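D-galactonate dehydratase family member RspA (Pantoea ananatis, PDB 3T6C) dehydrates D-gluconate to 2-dehydro-3-deoxy-D-gluconate in vitro, with low activity, using one magnesium ion per subunit as a member of the enolase superfamily. Local coordinates at residues N255-A260 / K284-Q289; L44-I49 / S354-C359; K140-I145 / P369-Q374. One frame throughout, in Å; residues are numbered along the deposited sequence.

Contact 1: N255-A260 / K284-Q289; sequences NAIHMA and KMLRQQ
Ile257 fits against Met285 and Leu286, and its side chain makes most of the apolar contact between helices 253-262 and 283-289. Its CG1 branch lies beside the backbone N (chi1 -65°) and, with the chain extended beyond it, carries CD1 over the opposite helix. There the methyl lies across the straight Met285 chain at about a right angle, 3.6 Å from Met285 CG and 3.7 Å from Met285 SD, with Met285 CB and CE slightly farther off along the same chain. The same CD1 sits 3.7 Å from the backbone N of Leu286, so it packs against main chain as well as side chain. The side chains of Ile257 and Leu286 lie alongside each other, pointing opposite ways, with Ile257 CG1 coming within 3.7 Å of Leu286 CB. Leu286 CD1 lies along Ile257 CG1 and ends 4.4 Å from Ala260 CB, a looser contact.

The two helices are successive outer helices of the (beta/alpha)7-beta barrel of the enolase superfamily. They follow the adjacent parallel strands 242-246 and 270-272; segments 255-260 and 284-289 run roughly parallel, their axes 9.7 Å apart at closest and crossing at -23°. Ala256 also touches Pro274, and Ala260 touches Leu271 of strand 270-272, while Leu286 also touches Ile294 of the next strand.

Polar groups lie at the margin of this packing. Ile257 CG2 approaches Gln289 OE1 to 4.0 Å, a van der Waals contact; that oxygen is hydrogen-bonded to Lys261 NZ. Gln289 NE2 turns instead to the backbone oxygens of Arg287 and Ser290 of a second subunit.

Contact 2: L44-I49 / S354-C359; sequences LVVVKI and SPIGVC
Val46 meets Ile356 mainly through methyl groups, the two side chains crossing at about a right angle. Ile356 CD1 rests against both branches of the valine, 3.5 Å from Val46 CG1, a close fit for two methyls, and 3.7 Å from Val46 CG2. Val46 CG2 also comes within 4.0 Å of Ser354 CB; CG1 is anti to the backbone N (chi1 160°), which turns CG2 to the backbone N side. Leu44 spreads its two methyls over the start of the helix: Leu44 CD1 is 3.9 Å from Ser354 CA and 4.2 Å from Pro355 CD, and Leu44 CD2 lies near the backbone N of Ser354.

The polar part is internal to the helix start. Ser354 is the N-cap, its OG accepting a weak bond from Gly357 N (3.4 Å, 161° at the hydrogen), while its CB lies against the strand.

Strand 44-51 is the middle of the three-stranded antiparallel sheet of the N-terminal capping domain, and helix 355-367 belongs to the barrel, starting just after the substrate-binding Asp352. Strand 57-61 adds Leu59 against Ile356 and Cys61 against Ser354, while Val47 and Ile49 pack on helix 108-129.

Contact 3: K140-I145 / P369-Q374; sequences KCRDGI and PNFGIQ
The loops before strands 145-151 and 374-375, which pair in parallel in the barrel wall, meet here together with the first residue of each strand, through Arg142, Ile145, Phe371 and Gln374. The guanidinium of Arg142 lies over Phe371 CB, which stands 3.4 Å above its plane and over its centre. The phenyl ring is turned 45° from that plane, with Arg142 NE 3.6 Å from Phe371 CD2, so the pair is an oblique packing and not a flat stack. At the guanidinium edge, Arg142 NH2 gives a weak hydrogen bond to Pro369 O (3.4 Å, 132°). A bend at chi3 (58°) brings the group round to this place, where NE makes a salt bridge with Asp434 and NH2 a hydrogen bond with Thr436, both of a third subunit, while NH1 bonds to Ser368 O.

Ile145 has two conformers; in one, less certain for that reason, CG2 lies 3.8 Å from Phe371 CZ and 3.5 Å from Gln374 CB. Beyond that CB the glutamine, which directly precedes the substrate-binding Glu375, bends away, and its NE2 is hydrogen-bonded to Asp365.

Helix 355-367 lies alongside, touching Ile145 and Phe371 through Asp365. Pro369 rests on Glu339 of helix 328-340, and backbone bonds tie Gln374 to Ala146 in strand 145-151 and Ile373 to Thr345 in strand 344-345.

How the contacts relate
Contacts 1 and 3 belong to the barrel, whereas contact 2 joins it to the capping domain. All three are largely buried, but contacts 1 and 3 also reach subunit interfaces and both touch the third subunit, while contact 2 touches no other chain. Their chemistry follows: contacts 1 and 2 are apolar across the pair, and contact 3 adds an arginine, with a weak bond to a backbone oxygen, to apolar packing. Helix 355-367 supplies one side of contact 2 and borders contact 3; the nearest atoms of contacts 2 and 3 are about 6 Å apart. Contact 1 lies on the opposite side of the chain's centre from contact 2, their centres about 37 Å apart.

Contact 1: N255-A260 / K284-Q289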
# COMPACT_ATOMS: atom_id res chain seq x y z
N ASN A 255 -7.86 17.92 -15.87
CA ASN A 255 -7.37 18.84 -16.93
C ASN A 255 -5.98 19.40 -16.63
O ASN A 255 -5.18 19.62 -17.55
CB ASN A 255 -8.37 19.94 -17.25
CG ASN A 255 -9.65 19.42 -17.90
OD1 ASN A 255 -9.68 18.35 -18.53
ND2 ASN A 255 -10.70 20.19 -17.79
N ALA A 256 -5.64 19.53 -15.34
CA ALA A 256 -4.27 19.92 -15.00
C ALA A 256 -3.27 18.81 -15.28
O ALA A 256 -2.16 19.10 -15.64
CB ALA A 256 -4.18 20.28 -13.52
N ILE A 257 -3.67 17.55 -15.09
CA ILE A 257 -2.81 16.42 -15.42
C ILE A 257 -2.56 16.44 -16.92
O ILE A 257 -1.39 16.35 -17.36
CB ILE A 257 -3.43 15.09 -14.97
CG1 ILE A 257 -3.51 15.09 -13.45
CG2 ILE A 257 -2.61 13.89 -15.51
CD1 ILE A 257 -4.20 13.84 -12.80
N HIS A 258 -3.62 16.59 -17.74
CA HIS A 258 -3.40 16.66 -19.17
C HIS A 258 -2.46 17.84 -19.55
O HIS A 258 -1.52 17.68 -20.35
CB HIS A 258 -4.75 16.82 -19.89
CG HIS A 258 -4.60 17.03 -21.36
ND1 HIS A 258 -4.63 16.00 -22.27
CD2 HIS A 258 -4.33 18.15 -22.08
CE1 HIS A 258 -4.45 16.48 -23.49
NE2 HIS A 258 -4.24 17.78 -23.40
N MET A 259 -2.66 19.01 -18.92
CA MET A 259 -1.82 20.16 -19.21
C MET A 259 -0.37 19.84 -18.84
O MET A 259 0.55 20.16 -19.63
CB MET A 259 -2.31 21.41 -18.43
CG MET A 259 -1.28 22.62 -18.56
SD MET A 259 -1.77 24.07 -17.56
CE MET A 259 -2.99 24.49 -18.72
N ALA A 260 -0.12 19.28 -17.64
CA ALA A 260 1.27 18.94 -17.27
C ALA A 260 1.91 18.02 -18.36
O ALA A 260 3.07 18.23 -18.81
CB ALA A 260 1.28 18.24 -15.89
N LYS A 284 -1.14 12.61 -6.47
CA LYS A 284 -0.65 11.22 -6.63
C LYS A 284 -0.87 10.76 -8.06
O LYS A 284 0.03 10.25 -8.73
CB LYS A 284 -1.37 10.30 -5.68
CG LYS A 284 -0.94 8.84 -5.99
CD LYS A 284 -1.44 7.93 -4.86
CE LYS A 284 -1.31 6.47 -5.23
NZ LYS A 284 -2.08 5.65 -4.27
N MET A 285 -2.06 11.00 -8.60
CA MET A 285 -2.30 10.60 -9.96
C MET A 285 -1.43 11.36 -10.95
O MET A 285 -0.84 10.79 -11.89
CB MET A 285 -3.78 10.81 -10.29
CG MET A 285 -4.10 10.41 -11.72
SD MET A 285 -5.86 10.60 -12.07
CE MET A 285 -5.88 10.28 -13.84
N LEU A 286 -1.38 12.69 -10.78
CA LEU A 286 -0.55 13.49 -11.68
C LEU A 286 0.89 12.96 -11.77
O LEU A 286 1.46 12.89 -12.87
CB LEU A 286 -0.54 14.95 -11.24
CG LEU A 286 0.12 15.91 -12.21
CD1 LEU A 286 -0.55 17.32 -12.04
CD2 LEU A 286 1.63 16.06 -12.02
N ARG A 287 1.49 12.62 -10.63
CA ARG A 287 2.91 12.23 -10.59
C ARG A 287 3.15 10.81 -11.08
O ARG A 287 4.29 10.42 -11.25
CB ARG A 287 3.45 12.46 -9.18
CG ARG A 287 3.35 13.92 -8.77
CD ARG A 287 4.39 14.79 -9.48
NE ARG A 287 5.66 14.74 -8.79
CZ ARG A 287 6.68 15.55 -9.06
NH1 ARG A 287 6.64 16.36 -10.10
NH2 ARG A 287 7.75 15.58 -8.23
N GLN A 288 2.10 10.03 -11.31
CA GLN A 288 2.29 8.72 -11.96
C GLN A 288 2.34 8.85 -13.46
O GLN A 288 2.65 7.87 -14.16
CB GLN A 288 1.19 7.75 -11.55
CG GLN A 288 1.20 7.49 -10.06
CD GLN A 288 0.12 6.53 -9.61
OE1 GLN A 288 -0.81 6.90 -8.85
NE2 GLN A 288 0.21 5.31 -10.07
N GLN A 289 2.00 10.04 -13.97
CA GLN A 289 1.86 10.31 -15.43
C GLN A 289 2.87 11.28 -16.01
O GLN A 289 3.26 11.12 -17.18
CB GLN A 289 0.43 10.67 -15.83
CG GLN A 289 -0.53 9.54 -15.49
CD GLN A 289 -1.89 9.75 -16.13
OE1 GLN A 289 -2.00 10.37 -17.21
NE2 GLN A 289 -2.93 9.22 -15.49

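Contact 2: L44-I49 / S354-C359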
# COMPACT_ATOMS: atom_id res chain seq x y z
N LEU A 44 0.54 46.56 2.90
CA LEU A 44 1.49 45.74 3.68
C LEU A 44 1.25 45.80 5.16
O LEU A 44 0.79 46.84 5.63
CB LEU A 44 2.93 46.26 3.48
CG LEU A 44 3.32 46.46 2.01
CD1 LEU A 44 4.73 47.03 1.93
CD2 LEU A 44 3.25 45.17 1.25
N VAL A 45 1.57 44.72 5.90
CA VAL A 45 1.54 44.74 7.37
C VAL A 45 2.94 44.46 7.92
O VAL A 45 3.51 43.39 7.64
CB VAL A 45 0.58 43.69 7.92
CG1 VAL A 45 0.43 43.85 9.43
CG2 VAL A 45 -0.78 43.80 7.22
N VAL A 46 3.47 45.37 8.74
CA VAL A 46 4.82 45.24 9.25
C VAL A 46 4.72 45.29 10.78
O VAL A 46 3.88 45.99 11.32
CB VAL A 46 5.68 46.43 8.73
CG1 VAL A 46 6.94 46.65 9.56
CG2 VAL A 46 6.01 46.23 7.24
N VAL A 47 5.54 44.48 11.46
CA VAL A 47 5.64 44.53 12.90
C VAL A 47 6.99 45.11 13.32
O VAL A 47 8.03 44.81 12.72
CB VAL A 47 5.53 43.10 13.44
CG1 VAL A 47 5.98 43.01 14.90
CG2 VAL A 47 4.05 42.63 13.31
N LYS A 48 6.97 45.98 14.33
CA LYS A 48 8.23 46.46 14.96
C LYS A 48 8.24 46.06 16.44
O LYS A 48 7.32 46.41 17.18
CB LYS A 48 8.36 48.01 14.83
CG LYS A 48 9.67 48.53 15.42
CD LYS A 48 9.84 49.96 14.85
CE LYS A 48 11.12 50.61 15.22
NZ LYS A 48 11.14 52.01 14.60
N ILE A 49 9.27 45.31 16.86
CA ILE A 49 9.43 44.93 18.25
C ILE A 49 10.59 45.73 18.87
O ILE A 49 11.71 45.63 18.41
CB ILE A 49 9.73 43.43 18.40
CG1 ILE A 49 8.56 42.60 17.88
CG2 ILE A 49 10.06 43.12 19.89
CD1 ILE A 49 8.77 41.09 18.05
N SER A 354 6.15 42.57 2.19
CA SER A 354 6.90 43.81 2.42
C SER A 354 8.36 43.57 2.08
O SER A 354 8.79 42.43 1.98
CB SER A 354 6.79 44.27 3.88
OG SER A 354 7.54 43.42 4.69
N PRO A 355 9.16 44.66 1.93
CA PRO A 355 10.58 44.41 1.71
C PRO A 355 11.26 43.61 2.85
O PRO A 355 12.28 42.98 2.59
CB PRO A 355 11.16 45.82 1.67
CG PRO A 355 10.06 46.60 0.97
CD PRO A 355 8.79 46.06 1.64
N ILE A 356 10.72 43.67 4.06
CA ILE A 356 11.17 42.83 5.17
C ILE A 356 11.02 41.34 4.83
O ILE A 356 11.98 40.56 5.01
CB ILE A 356 10.42 43.17 6.45
CG1 ILE A 356 10.61 44.63 6.79
CG2 ILE A 356 10.90 42.28 7.63
CD1 ILE A 356 9.52 45.17 7.74
N GLY A 357 9.84 40.97 4.29
CA GLY A 357 9.55 39.60 3.85
C GLY A 357 10.44 39.20 2.67
O GLY A 357 10.93 38.06 2.62
N VAL A 358 10.69 40.14 1.76
CA VAL A 358 11.60 39.87 0.65
C VAL A 358 12.98 39.53 1.17
O VAL A 358 13.62 38.56 0.71
CB VAL A 358 11.68 41.07 -0.29
CG1 VAL A 358 12.78 40.87 -1.35
CG2 VAL A 358 10.33 41.23 -0.95
N CYS A 359 13.47 40.31 2.14
CA CYS A 359 14.78 40.02 2.75
C CYS A 359 14.79 38.68 3.48
O CYS A 359 15.73 37.91 3.34
CB CYS A 359 15.21 41.14 3.71
SG CYS A 359 15.66 42.67 2.86

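Contact 3: K140-I145 / P369-Q374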
# COMPACT_ATOMS: atom_id res chain seq x y z
N LYS A 140 26.44 31.62 3.68
CA LYS A 140 26.12 31.63 2.25
C LYS A 140 26.48 30.35 1.56
O LYS A 140 27.60 29.81 1.73
CB LYS A 140 26.82 32.78 1.51
CG LYS A 140 26.31 34.16 1.95
CD LYS A 140 27.06 35.24 1.18
CE LYS A 140 26.27 36.56 1.27
NZ LYS A 140 27.09 37.75 0.77
N CYS A 141 25.53 29.84 0.78
CA CYS A 141 25.75 28.72 -0.14
C CYS A 141 25.93 29.11 -1.61
O CYS A 141 26.11 28.23 -2.48
CB CYS A 141 24.61 27.70 -0.04
SG CYS A 141 24.46 26.99 1.63
N ARG A 142 25.77 30.40 -1.87
CA ARG A 142 25.84 31.03 -3.20
C ARG A 142 26.10 32.54 -3.01
O ARG A 142 25.92 33.07 -1.92
CB ARG A 142 24.53 30.75 -3.97
CG ARG A 142 23.27 31.11 -3.13
CD ARG A 142 21.97 30.55 -3.73
NE ARG A 142 22.03 29.10 -3.88
CZ ARG A 142 21.85 28.24 -2.88
NH1 ARG A 142 21.54 28.67 -1.66
NH2 ARG A 142 21.96 26.92 -3.14
N ASP A 143 26.58 33.21 -4.06
CA ASP A 143 26.87 34.64 -3.99
C ASP A 143 25.89 35.60 -4.63
O ASP A 143 26.16 36.81 -4.69
CB ASP A 143 28.32 34.97 -4.30
CG ASP A 143 29.24 34.47 -3.20
OD1 ASP A 143 29.39 35.22 -2.18
OD2 ASP A 143 29.73 33.31 -3.34
N GLY A 144 24.80 35.05 -5.14
CA GLY A 144 23.75 35.85 -5.76
C GLY A 144 22.51 34.93 -5.71
O GLY A 144 22.64 33.70 -5.70
N ILE A 145 21.33 35.54 -5.68
CA ILE A 145 20.07 34.78 -5.66
C ILE A 145 19.39 34.88 -7.03
O ILE A 145 19.00 35.97 -7.48
CB ILE A 145 19.12 35.38 -4.59
CG1 ILE A 145 19.69 35.12 -3.18
CG2 ILE A 145 17.66 34.86 -4.75
CD1 ILE A 145 20.09 33.68 -2.87
N PRO A 369 20.86 24.77 1.08
CA PRO A 369 21.51 24.05 -0.03
C PRO A 369 20.54 23.79 -1.21
O PRO A 369 20.94 23.78 -2.37
CB PRO A 369 21.92 22.70 0.59
CG PRO A 369 21.74 22.84 2.02
CD PRO A 369 20.88 24.03 2.35
N ASN A 370 19.27 23.60 -0.85
CA ASN A 370 18.21 23.27 -1.78
C ASN A 370 17.48 24.47 -2.36
O ASN A 370 16.29 24.34 -2.69
CB ASN A 370 17.22 22.26 -1.20
CG ASN A 370 16.56 22.77 0.02
OD1 ASN A 370 17.17 23.44 0.86
ND2 ASN A 370 15.29 22.42 0.18
N PHE A 371 18.07 25.65 -2.34
CA PHE A 371 17.42 26.78 -3.03
C PHE A 371 17.07 26.45 -4.47
O PHE A 371 17.91 25.88 -5.20
CB PHE A 371 18.41 27.96 -3.05
CG PHE A 371 17.94 29.11 -3.91
CD1 PHE A 371 16.80 29.85 -3.58
CD2 PHE A 371 18.65 29.41 -5.07
CE1 PHE A 371 16.41 30.94 -4.45
CE2 PHE A 371 18.26 30.45 -5.92
CZ PHE A 371 17.12 31.22 -5.56
N GLY A 372 15.79 26.64 -4.85
CA GLY A 372 15.39 26.55 -6.25
C GLY A 372 15.39 27.79 -7.14
O GLY A 372 16.20 27.95 -8.04
N ILE A 373 14.55 28.76 -6.76
CA ILE A 373 14.48 30.00 -7.53
C ILE A 373 13.82 31.04 -6.63
O ILE A 373 13.10 30.66 -5.69
CB ILE A 373 13.71 29.78 -8.88
CG1 ILE A 373 13.94 30.97 -9.82
CG2 ILE A 373 12.21 29.62 -8.63
CD1 ILE A 373 15.44 31.09 -10.27
N GLN A 374 14.05 32.33 -6.92
CA GLN A 374 13.31 33.37 -6.17
C GLN A 374 12.48 34.26 -7.09
O GLN A 374 13.02 35.04 -7.86
CB GLN A 374 14.31 34.25 -5.39
CG GLN A 374 13.62 35.24 -4.41
CD GLN A 374 12.55 34.55 -3.56
OE1 GLN A 374 11.33 34.72 -3.82
NE2 GLN A 374 12.96 33.72 -2.60